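Side-chain contacts in putative Type I topoisomerase (Deinococcus radiodurans, PDB 3M4A), which probably catalyses the ATP-independent breakage of one DNA strand, followed by passage and rejoining, as a type IB topoisomerase, and is bound to DNA in this crystal: residues A[116-121]-A[189-194]; A[121-126]-A[202-207]; A[129-132]-A[137-140]. One frame throughout, in Å; residues are numbered along the deposited sequence.

How the interactions relate
All three interactions use helix 120-134. Interaction 1 is at its start, interaction 2 along its first turns and interaction 3 near its end. The centres of interactions 1 and 2 are about 7 Å apart. Leu118 O joins them, 2.7 Å from Thr206 OG1 and 3.0 Å from Val207 N. Interaction 3 is centred about 12 Å from interaction 2, and Leu130 CD1 packs 3.6 Å from Phe204 CZ between them. DNA chain B runs past all three. Asn191 of interaction 1 and Lys122 of interaction 2 grip the same atom, DG9 OP1. Arg129 of interaction 3 takes the next phosphate, that of DC10.

Interaction 1: A[116-121]-A[189-194]; sequences SGLPPR and AANMQK. With nucleotides of chain B.
Leu118 packs against helix 186-196 with both methyl groups. CD1 of Leu118 is 4.0 Å from Lys194 O and also touches CB of that residue. CD2 of Leu118 reaches within 4.0 Å of Asn191 OD1. These last two side chains run alongside each other, pointing opposite ways. This is the close, buried part of a small contact, and Val123 and Leu198 add further packing on Leu118.

The other part is polar, bridged by water and faces the DNA. Gly117 N donates to OP1 of DG8 of chain B at 2.9 Å, almost in line (170°). One water donates to Gly117 O and to that same OP1, and accepts from Lys194 NZ, so the loop and the helix are tied through it. The extended chain of Lys194 also carries NZ to 2.9 Å from Asn191 OD1, approaching from above the amide plane. Asn191 ND2 donates to OP1 of DG9 of chain B at 2.9 Å and to Thr187 O. The amide is therefore held at both ends, with its N-H side facing the phosphate. The bonds from these residues to the DNA end on phosphate oxygens, which is consistent with binding that depends little on sequence here.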
loop_
_atom_site.group_PDB
_atom_site.type_symbol
_atom_site.label_atom_id
_atom_site.label_comp_id
_atom_site.label_asym_id
_atom_site.label_seq_id
_atom_site.Cartn_x
_atom_site.Cartn_y
_atom_site.Cartn_z
ATOM N N SER A 116 7.093 21.136 6.964
ATOM C CA SER A 116 8.512 21.342 7.238
ATOM C C SER A 116 8.945 20.469 8.406
ATOM O O SER A 116 8.128 20.075 9.243
ATOM C CB SER A 116 8.831 22.814 7.506
ATOM O OG SER A 116 8.077 23.306 8.592
ATOM N N GLY A 117 10.232 20.156 8.435
ATOM C CA GLY A 117 10.822 19.300 9.458
ATOM C C GLY A 117 10.340 17.861 9.372
ATOM O O GLY A 117 10.096 17.349 8.276
ATOM N N LEU A 118 10.204 17.206 10.523
ATOM C CA LEU A 118 9.796 15.801 10.562
ATOM C C LEU A 118 8.646 15.571 11.560
ATOM O O LEU A 118 8.804 14.817 12.528
ATOM C CB LEU A 118 11.003 14.902 10.871
ATOM C CG LEU A 118 12.084 14.774 9.777
ATOM C CD1 LEU A 118 13.326 14.013 10.264
ATOM C CD2 LEU A 118 11.523 14.118 8.528
ATOM N N PRO A 119 7.482 16.212 11.315
ATOM C CA PRO A 119 6.334 16.003 12.204
ATOM C C PRO A 119 5.713 14.626 12.000
ATOM O O PRO A 119 6.014 13.960 11.007
ATOM C CB PRO A 119 5.351 17.089 11.770
ATOM C CG PRO A 119 5.657 17.272 10.295
ATOM C CD PRO A 119 7.159 17.147 10.220
ATOM N N PRO A 120 4.860 14.184 12.931
ATOM C CA PRO A 120 4.357 12.808 12.902
ATOM C C PRO A 120 3.720 12.378 11.581
ATOM O O PRO A 120 4.065 11.313 11.060
ATOM C CB PRO A 120 3.334 12.799 14.043
ATOM C CG PRO A 120 3.866 13.803 14.976
ATOM C CD PRO A 120 4.352 14.909 14.115
ATOM N N ARG A 121 2.830 13.200 11.029
ATOM C CA ARG A 121 2.130 12.825 9.805
ATOM C C ARG A 121 3.085 12.775 8.608
ATOM O O ARG A 121 2.849 12.010 7.682
ATOM C CB ARG A 121 0.960 13.761 9.521
ATOM C CG ARG A 121 -0.140 13.627 10.557
ATOM C CD ARG A 121 -1.281 14.593 10.280
ATOM N NE ARG A 121 -1.983 14.267 9.048
ATOM C CZ ARG A 121 -3.020 13.436 8.927
ATOM N NH1 ARG A 121 -3.552 12.817 9.974
ATOM N NH2 ARG A 121 -3.535 13.236 7.727
ATOM N N ALA A 189 14.523 9.596 -0.624
ATOM C CA ALA A 189 15.968 9.703 -0.399
ATOM C C ALA A 189 16.347 10.925 0.437
ATOM O O ALA A 189 17.099 10.807 1.399
ATOM C CB ALA A 189 16.737 9.682 -1.727
ATOM N N ALA A 190 15.772 12.077 0.114
ATOM C CA ALA A 190 16.085 13.317 0.841
ATOM C C ALA A 190 15.678 13.240 2.323
ATOM O O ALA A 190 16.426 13.653 3.222
ATOM C CB ALA A 190 15.387 14.487 0.177
ATOM N N ASN A 191 14.496 12.682 2.570
ATOM C CA ASN A 191 13.983 12.609 3.926
ATOM C C ASN A 191 14.600 11.464 4.716
ATOM O O ASN A 191 14.721 11.562 5.934
ATOM C CB ASN A 191 12.480 12.546 3.935
ATOM C CG ASN A 191 11.857 13.901 3.677
ATOM O OD1 ASN A 191 11.810 14.751 4.574
ATOM N ND2 ASN A 191 11.398 14.125 2.449
ATOM N N MET A 192 15.023 10.398 4.043
ATOM C CA MET A 192 15.755 9.336 4.732
ATOM C C MET A 192 17.072 9.897 5.283
ATOM O O MET A 192 17.497 9.557 6.395
ATOM C CB MET A 192 16.010 8.153 3.799
ATOM C CG MET A 192 16.564 6.927 4.475
ATOM S SD MET A 192 15.487 6.330 5.787
ATOM C CE MET A 192 14.192 5.546 4.834
ATOM N N GLN A 193 17.726 10.774 4.512
ATOM C CA GLN A 193 18.947 11.427 4.994
ATOM C C GLN A 193 18.665 12.216 6.275
ATOM O O GLN A 193 19.439 12.164 7.218
ATOM C CB GLN A 193 19.552 12.346 3.931
ATOM C CG GLN A 193 20.107 11.620 2.716
ATOM C CD GLN A 193 21.570 11.178 2.826
ATOM O OE1 GLN A 193 22.145 11.086 3.914
ATOM N NE2 GLN A 193 22.173 10.880 1.669
ATOM N N LYS A 194 17.563 12.954 6.291
ATOM C CA LYS A 194 17.142 13.719 7.477
ATOM C C LYS A 194 16.852 12.814 8.674
ATOM O O LYS A 194 17.235 13.135 9.799
ATOM C CB LYS A 194 15.898 14.559 7.177
ATOM C CG LYS A 194 16.066 15.635 6.116
ATOM C CD LYS A 194 14.708 16.327 5.851
ATOM C CE LYS A 194 14.610 16.898 4.450
ATOM N NZ LYS A 194 13.186 17.227 4.093
ATOM P P DG B 8 12.108 21.995 5.114
ATOM O OP1 DG B 8 11.863 20.993 6.160
ATOM O OP2 DG B 8 13.496 22.322 4.743
ATOM O "O5'" DG B 8 11.276 21.580 3.813
ATOM C "C5'" DG B 8 10.017 20.982 3.855
ATOM C "C4'" DG B 8 9.540 20.696 2.447
ATOM O "O4'" DG B 8 9.239 21.930 1.761
ATOM C "C3'" DG B 8 10.549 19.997 1.545
ATOM O "O3'" DG B 8 9.871 19.026 0.776
ATOM C "C2'" DG B 8 11.082 21.090 0.644
ATOM C "C1'" DG B 8 9.801 21.864 0.462
ATOM N N9 DG B 8 9.884 23.228 -0.019
ATOM C C8 DG B 8 10.870 24.161 0.207
ATOM N N7 DG B 8 10.592 25.305 -0.366
ATOM C C5 DG B 8 9.372 25.105 -0.986
ATOM C C6 DG B 8 8.570 25.989 -1.748
ATOM O O6 DG B 8 8.839 27.180 -2.046
ATOM N N1 DG B 8 7.423 25.390 -2.223
ATOM C C2 DG B 8 7.045 24.090 -1.923
ATOM N N2 DG B 8 5.882 23.678 -2.442
ATOM N N3 DG B 8 7.773 23.262 -1.196
ATOM C C4 DG B 8 8.920 23.827 -0.764
ATOM P P DG B 9 10.382 17.502 0.646
ATOM O OP1 DG B 9 10.334 16.825 1.976
ATOM O OP2 DG B 9 11.607 17.431 -0.177
ATOM O "O5'" DG B 9 9.177 17.008 -0.279
ATOM C "C5'" DG B 9 7.857 16.985 0.205
ATOM C "C4'" DG B 9 6.857 17.042 -0.938
ATOM O "O4'" DG B 9 6.913 18.290 -1.672
ATOM C "C3'" DG B 9 7.100 15.998 -2.021
ATOM O "O3'" DG B 9 5.845 15.508 -2.446
ATOM C "C2'" DG B 9 7.939 16.728 -3.084
ATOM C "C1'" DG B 9 7.341 18.108 -3.047
ATOM N N9 DG B 9 8.221 19.250 -3.252
ATOM C C8 DG B 9 9.461 19.426 -2.723
ATOM N N7 DG B 9 10.010 20.578 -2.979
ATOM C C5 DG B 9 9.056 21.220 -3.736
ATOM C C6 DG B 9 9.068 22.506 -4.310
ATOM O O6 DG B 9 9.938 23.381 -4.263
ATOM N N1 DG B 9 7.898 22.749 -4.993
ATOM C C2 DG B 9 6.839 21.884 -5.114
ATOM N N2 DG B 9 5.770 22.285 -5.816
ATOM N N3 DG B 9 6.808 20.692 -4.556
ATOM C C4 DG B 9 7.956 20.419 -3.921
ATOM P P DG B 7 12.693 28.977 5.092
ATOM O OP1 DG B 7 13.238 29.330 6.405
ATOM O OP2 DG B 7 13.435 29.232 3.844
ATOM O "O5'" DG B 7 12.343 27.403 5.196
ATOM C "C5'" DG B 7 11.766 26.865 6.364
ATOM C "C4'" DG B 7 10.978 25.616 6.018
ATOM O "O4'" DG B 7 9.853 25.971 5.185
ATOM C "C3'" DG B 7 11.757 24.595 5.209
ATOM O "O3'" DG B 7 11.318 23.293 5.637
ATOM C "C2'" DG B 7 11.373 24.946 3.773
ATOM C "C1'" DG B 7 9.899 25.252 3.941
ATOM N N9 DG B 7 9.184 26.100 2.971
ATOM C C8 DG B 7 9.536 27.376 2.622
ATOM N N7 DG B 7 8.741 27.950 1.772
ATOM C C5 DG B 7 7.763 26.993 1.550
ATOM C C6 DG B 7 6.623 27.054 0.724
ATOM O O6 DG B 7 6.253 27.985 -0.007
ATOM N N1 DG B 7 5.869 25.871 0.754
ATOM C C2 DG B 7 6.211 24.794 1.518
ATOM N N2 DG B 7 5.386 23.728 1.431
ATOM N N3 DG B 7 7.274 24.711 2.297
ATOM C C4 DG B 7 8.017 25.856 2.291
HETATM O O HOH W 1 11.168 18.298 5.914
#

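Interaction 2: A[121-126]-A[202-207]; sequences RKVMAL and WLFQTV. With nucleotides of chain B.
Val123 carries the apolar packing between helix 120-134 and the chain leading into strand 205-207. Its CG1 lies 4.2 Å from Phe204 CD2, at the edge of the ring and near the ring plane. CG1 is set there by chi1 of -177°, which places it opposite the backbone N. The other branch, CG2, lies against the strand, 4.3 Å from Thr206 CB. Within the second segment, Leu203 CG sits over the centre of one face of the Phe204 ring, 4.1 Å above it.

A second kind of contact is methyl against carbonyl. Val123 CG2 comes to 3.4 Å from Gln205 O. That oxygen is buried by the contact and has no polar partner in the model. The strand belongs to a two-stranded antiparallel hairpin with 214-216, so Val123 docks the helix onto this hairpin within the catalytic core of the type IB family.

The polar side chains look elsewhere. Thr206 OG1 bonds to Leu118 O, at the loop before the helix. Gln205 is held at both ends of its amide, OE1 by Arg214 and NE2 by Pro199 O. Lys122 leaves the helix for the DNA, its chain extended. Its NZ donates to OP1 of DG9 of chain B at 2.7 Å, and also to Leu113 O and Ala115 O, which fix the ammonium group beside the phosphate.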
loop_
_atom_site.group_PDB
_atom_site.type_symbol
_atom_site.label_atom_id
_atom_site.label_comp_id
_atom_site.label_asym_id
_atom_site.label_seq_id
_atom_site.Cartn_x
_atom_site.Cartn_y
_atom_site.Cartn_z
ATOM N N ARG A 121 2.830 13.200 11.029
ATOM C CA ARG A 121 2.130 12.825 9.805
ATOM C C ARG A 121 3.085 12.775 8.608
ATOM O O ARG A 121 2.849 12.010 7.682
ATOM C CB ARG A 121 0.960 13.761 9.521
ATOM C CG ARG A 121 -0.140 13.627 10.557
ATOM C CD ARG A 121 -1.281 14.593 10.280
ATOM N NE ARG A 121 -1.983 14.267 9.048
ATOM C CZ ARG A 121 -3.020 13.436 8.927
ATOM N NH1 ARG A 121 -3.552 12.817 9.974
ATOM N NH2 ARG A 121 -3.535 13.236 7.727
ATOM N N LYS A 122 4.133 13.589 8.609
ATOM C CA LYS A 122 5.115 13.523 7.508
ATOM C C LYS A 122 5.921 12.204 7.562
ATOM O O LYS A 122 6.111 11.504 6.533
ATOM C CB LYS A 122 6.042 14.738 7.520
ATOM C CG LYS A 122 7.116 14.657 6.442
ATOM C CD LYS A 122 7.718 15.993 6.066
ATOM C CE LYS A 122 8.628 15.847 4.850
ATOM N NZ LYS A 122 9.021 17.182 4.296
ATOM N N VAL A 123 6.369 11.835 8.757
ATOM C CA VAL A 123 7.102 10.568 8.921
ATOM C C VAL A 123 6.183 9.387 8.579
ATOM O O VAL A 123 6.604 8.447 7.898
ATOM C CB VAL A 123 7.737 10.412 10.311
ATOM C CG1 VAL A 123 8.536 9.123 10.399
ATOM C CG2 VAL A 123 8.681 11.587 10.590
ATOM N N MET A 124 4.922 9.442 9.015
ATOM C CA MET A 124 3.957 8.392 8.659
ATOM C C MET A 124 3.630 8.351 7.166
ATOM O O MET A 124 3.446 7.271 6.614
ATOM C CB MET A 124 2.698 8.489 9.514
ATOM C CG MET A 124 3.008 8.106 10.925
ATOM S SD MET A 124 1.609 8.030 12.060
ATOM C CE MET A 124 1.021 9.708 12.036
ATOM N N ALA A 125 3.577 9.510 6.521
ATOM C CA ALA A 125 3.404 9.549 5.064
ATOM C C ALA A 125 4.595 8.895 4.354
ATOM O O ALA A 125 4.411 8.181 3.347
ATOM C CB ALA A 125 3.206 11.004 4.580
ATOM N N LEU A 126 5.811 9.138 4.846
ATOM C CA LEU A 126 7.019 8.516 4.282
ATOM C C LEU A 126 6.954 6.986 4.456
ATOM O O LEU A 126 7.254 6.204 3.534
ATOM C CB LEU A 126 8.273 9.068 4.970
ATOM C CG LEU A 126 8.640 10.526 4.679
ATOM C CD1 LEU A 126 9.665 11.050 5.684
ATOM C CD2 LEU A 126 9.216 10.605 3.248
ATOM N N TRP A 202 17.094 3.924 16.343
ATOM C CA TRP A 202 15.858 3.661 15.593
ATOM C C TRP A 202 15.755 4.575 14.382
ATOM O O TRP A 202 16.253 5.702 14.399
ATOM C CB TRP A 202 14.636 3.853 16.490
ATOM C CG TRP A 202 14.650 2.944 17.664
ATOM C CD1 TRP A 202 14.944 3.279 18.965
ATOM C CD2 TRP A 202 14.401 1.541 17.659
ATOM N NE1 TRP A 202 14.877 2.167 19.763
ATOM C CE2 TRP A 202 14.539 1.087 18.991
ATOM C CE3 TRP A 202 14.056 0.618 16.662
ATOM C CZ2 TRP A 202 14.355 -0.240 19.347
ATOM C CZ3 TRP A 202 13.879 -0.712 17.017
ATOM C CH2 TRP A 202 14.024 -1.127 18.357
ATOM N N LEU A 203 15.098 4.087 13.328
ATOM C CA LEU A 203 15.053 4.821 12.072
ATOM C C LEU A 203 13.900 5.830 12.016
ATOM O O LEU A 203 14.118 7.001 11.697
ATOM C CB LEU A 203 14.957 3.841 10.902
ATOM C CG LEU A 203 15.035 4.465 9.505
ATOM C CD1 LEU A 203 16.245 5.403 9.332
ATOM C CD2 LEU A 203 15.064 3.345 8.454
ATOM N N PHE A 204 12.678 5.374 12.308
ATOM C CA PHE A 204 11.484 6.201 12.094
ATOM C C PHE A 204 11.139 6.922 13.378
ATOM O O PHE A 204 10.552 6.348 14.297
ATOM C CB PHE A 204 10.314 5.386 11.519
ATOM C CG PHE A 204 10.599 4.874 10.140
ATOM C CD1 PHE A 204 10.870 3.540 9.923
ATOM C CD2 PHE A 204 10.686 5.769 9.065
ATOM C CE1 PHE A 204 11.192 3.089 8.658
ATOM C CE2 PHE A 204 10.992 5.328 7.798
ATOM C CZ PHE A 204 11.251 3.996 7.588
ATOM N N GLN A 205 11.575 8.176 13.426
ATOM C CA GLN A 205 11.351 9.062 14.551
ATOM C C GLN A 205 10.778 10.375 14.059
ATOM O O GLN A 205 10.994 10.777 12.920
ATOM C CB GLN A 205 12.675 9.339 15.254
ATOM C CG GLN A 205 13.368 8.107 15.815
ATOM C CD GLN A 205 14.654 8.461 16.534
ATOM O OE1 GLN A 205 14.676 8.581 17.764
ATOM N NE2 GLN A 205 15.725 8.660 15.776
ATOM N N THR A 206 10.085 11.069 14.949
ATOM C CA THR A 206 9.521 12.376 14.636
ATOM C C THR A 206 10.128 13.378 15.612
ATOM O O THR A 206 10.429 13.011 16.734
ATOM C CB THR A 206 7.984 12.351 14.739
ATOM O OG1 THR A 206 7.446 13.662 14.526
ATOM C CG2 THR A 206 7.513 11.819 16.102
ATOM N N VAL A 207 10.333 14.608 15.146
ATOM C CA VAL A 207 10.882 15.717 15.937
ATOM C C VAL A 207 9.843 16.833 15.976
ATOM O O VAL A 207 9.298 17.189 14.930
ATOM C CB VAL A 207 12.157 16.285 15.272
ATOM C CG1 VAL A 207 12.629 17.563 15.980
ATOM C CG2 VAL A 207 13.254 15.247 15.241
ATOM P P DG B 9 10.382 17.502 0.646
ATOM O OP1 DG B 9 10.334 16.825 1.976
ATOM O OP2 DG B 9 11.607 17.431 -0.177
ATOM O "O5'" DG B 9 9.177 17.008 -0.279
ATOM C "C5'" DG B 9 7.857 16.985 0.205
ATOM C "C4'" DG B 9 6.857 17.042 -0.938
ATOM O "O4'" DG B 9 6.913 18.290 -1.672
ATOM C "C3'" DG B 9 7.100 15.998 -2.021
ATOM O "O3'" DG B 9 5.845 15.508 -2.446
ATOM C "C2'" DG B 9 7.939 16.728 -3.084
ATOM C "C1'" DG B 9 7.341 18.108 -3.047
ATOM N N9 DG B 9 8.221 19.250 -3.252
ATOM C C8 DG B 9 9.461 19.426 -2.723
ATOM N N7 DG B 9 10.010 20.578 -2.979
ATOM C C5 DG B 9 9.056 21.220 -3.736
ATOM C C6 DG B 9 9.068 22.506 -4.310
ATOM O O6 DG B 9 9.938 23.381 -4.263
ATOM N N1 DG B 9 7.898 22.749 -4.993
ATOM C C2 DG B 9 6.839 21.884 -5.114
ATOM N N2 DG B 9 5.770 22.285 -5.816
ATOM N N3 DG B 9 6.808 20.692 -4.556
ATOM C C4 DG B 9 7.956 20.419 -3.921
#

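Interaction 3: A[129-132]-A[137-140]; sequences RLLH and RVGS. With ACY (acetic acid), chain D; nucleotides of chain B.
Leu131 and Arg137 bring their CA atoms to 7.1 Å where the chain leaves helix 120-134. Segment 129-132 is helical, and 137-140 is an irregular loop that ends at Ser140, the N-cap of helix 141-147. Between the segments, Leu131 CD2 meets Val138 CG2 at 3.9 Å, the two side chains meeting at a slant.

This loop, which joins helix 120-134 to helix 141-147, lies in the catalytic core of the type IB family. The CB of Arg137 points away from the helix; NH2 donates to Gly279 O and lies close to Arg239 NH2, with Lys174 also touching the side chain. Such a basic cluster is consistent with a site for an anion such as a DNA phosphate.

Arg129 uses two edges of its guanidinium. NH1 donates to OP2 of DC10 of chain B at 2.9 Å, and NH2 to its OP1 at 3.0 Å. NE donates to O of an acetate, probably from the crystallisation liquor, at 2.8 Å, and NH2 bonds weakly to it. A bend at chi3 (-71°) turns the flat group to meet both. NH1 also forms a salt bridge with Asp185. A leucine in place of Arg129 would probably leave the DC10 phosphate without two donors and Asp185 without this salt-bridge mate. His132 ND1 donates in the plane of its ring to acetate OXT at 2.7 Å (173°), while NE2 bonds to Glu325.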
loop_
_atom_site.group_PDB
_atom_site.type_symbol
_atom_site.label_atom_id
_atom_site.label_comp_id
_atom_site.label_asym_id
_atom_site.label_seq_id
_atom_site.Cartn_x
_atom_site.Cartn_y
_atom_site.Cartn_z
ATOM N N ARG A 129 4.413 5.575 2.061
ATOM C CA ARG A 129 5.016 5.460 0.724
ATOM C C ARG A 129 5.896 4.220 0.644
ATOM O O ARG A 129 5.871 3.501 -0.345
ATOM C CB ARG A 129 5.789 6.720 0.317
ATOM C CG ARG A 129 6.368 6.629 -1.093
ATOM C CD ARG A 129 6.884 7.963 -1.551
ATOM N NE ARG A 129 5.764 8.868 -1.800
ATOM C CZ ARG A 129 5.893 10.132 -2.188
ATOM N NH1 ARG A 129 7.079 10.655 -2.449
ATOM N NH2 ARG A 129 4.806 10.856 -2.374
ATOM N N LEU A 130 6.682 3.956 1.673
ATOM C CA LEU A 130 7.518 2.734 1.675
ATOM C C LEU A 130 6.702 1.421 1.633
ATOM O O LEU A 130 7.089 0.484 0.950
ATOM C CB LEU A 130 8.467 2.741 2.864
ATOM C CG LEU A 130 9.590 3.778 2.742
ATOM C CD1 LEU A 130 10.283 4.008 4.081
ATOM C CD2 LEU A 130 10.589 3.308 1.667
ATOM N N LEU A 131 5.578 1.375 2.344
ATOM C CA LEU A 131 4.657 0.220 2.255
ATOM C C LEU A 131 4.162 0.033 0.827
ATOM O O LEU A 131 4.101 -1.085 0.312
ATOM C CB LEU A 131 3.454 0.407 3.175
ATOM C CG LEU A 131 3.630 0.432 4.683
ATOM C CD1 LEU A 131 2.335 0.847 5.411
ATOM C CD2 LEU A 131 4.166 -0.910 5.199
ATOM N N HIS A 132 3.814 1.150 0.182
ATOM C CA HIS A 132 3.258 1.135 -1.146
ATOM C C HIS A 132 4.283 0.700 -2.190
ATOM O O HIS A 132 4.009 -0.210 -2.981
ATOM C CB HIS A 132 2.726 2.528 -1.464
ATOM C CG HIS A 132 2.093 2.662 -2.823
ATOM N ND1 HIS A 132 1.996 3.884 -3.450
ATOM C CD2 HIS A 132 1.526 1.760 -3.658
ATOM C CE1 HIS A 132 1.388 3.731 -4.612
ATOM N NE2 HIS A 132 1.090 2.450 -4.766
ATOM N N ARG A 137 6.246 -5.211 5.379
ATOM C CA ARG A 137 5.343 -5.455 6.503
ATOM C C ARG A 137 5.513 -4.327 7.514
ATOM O O ARG A 137 6.589 -3.741 7.630
ATOM C CB ARG A 137 5.694 -6.783 7.176
ATOM C CG ARG A 137 5.590 -8.007 6.304
ATOM C CD ARG A 137 6.068 -9.194 7.109
ATOM N NE ARG A 137 6.018 -10.472 6.426
ATOM C CZ ARG A 137 6.979 -10.970 5.655
ATOM N NH1 ARG A 137 8.085 -10.293 5.401
ATOM N NH2 ARG A 137 6.818 -12.168 5.124
ATOM N N VAL A 138 4.470 -4.015 8.274
ATOM C CA VAL A 138 4.557 -2.943 9.257
ATOM C C VAL A 138 5.390 -3.348 10.494
ATOM O O VAL A 138 6.181 -2.562 11.007
ATOM C CB VAL A 138 3.137 -2.453 9.692
ATOM C CG1 VAL A 138 3.238 -1.515 10.877
ATOM C CG2 VAL A 138 2.406 -1.775 8.513
ATOM N N GLY A 139 5.205 -4.588 10.947
ATOM C CA GLY A 139 5.895 -5.094 12.133
ATOM C C GLY A 139 5.248 -4.598 13.410
ATOM O O GLY A 139 4.268 -3.858 13.382
ATOM N N SER A 140 5.799 -5.034 14.540
ATOM C CA SER A 140 5.359 -4.555 15.862
ATOM C C SER A 140 6.500 -4.700 16.872
ATOM O O SER A 140 7.351 -5.569 16.710
ATOM C CB SER A 140 4.121 -5.317 16.334
ATOM O OG SER A 140 4.440 -6.627 16.773
HETATM C C ACY D . 2.638 6.896 -1.592
HETATM O O ACY D . 3.109 8.036 -1.364
HETATM O OXT ACY D . 3.089 6.150 -2.490
HETATM C CH3 ACY D . 1.484 6.418 -0.766
ATOM P P DC B 10 5.778 14.282 -3.469
ATOM O OP1 DC B 10 4.474 13.644 -3.324
ATOM O OP2 DC B 10 6.981 13.421 -3.377
ATOM O "O5'" DC B 10 5.808 14.959 -4.909
ATOM C "C5'" DC B 10 4.720 15.813 -5.300
ATOM C "C4'" DC B 10 5.069 16.518 -6.588
ATOM O "O4'" DC B 10 6.164 17.456 -6.358
ATOM C "C3'" DC B 10 5.533 15.606 -7.726
ATOM O "O3'" DC B 10 5.029 16.069 -8.958
ATOM C "C2'" DC B 10 7.037 15.758 -7.711
ATOM C "C1'" DC B 10 7.113 17.242 -7.402
ATOM N N1 DC B 10 8.420 17.735 -6.938
ATOM C C2 DC B 10 8.720 19.084 -7.171
ATOM O O2 DC B 10 7.889 19.806 -7.756
ATOM N N3 DC B 10 9.914 19.559 -6.770
ATOM C C4 DC B 10 10.797 18.767 -6.164
ATOM N N4 DC B 10 11.953 19.303 -5.782
ATOM C C5 DC B 10 10.506 17.393 -5.909
ATOM C C6 DC B 10 9.321 16.926 -6.319
#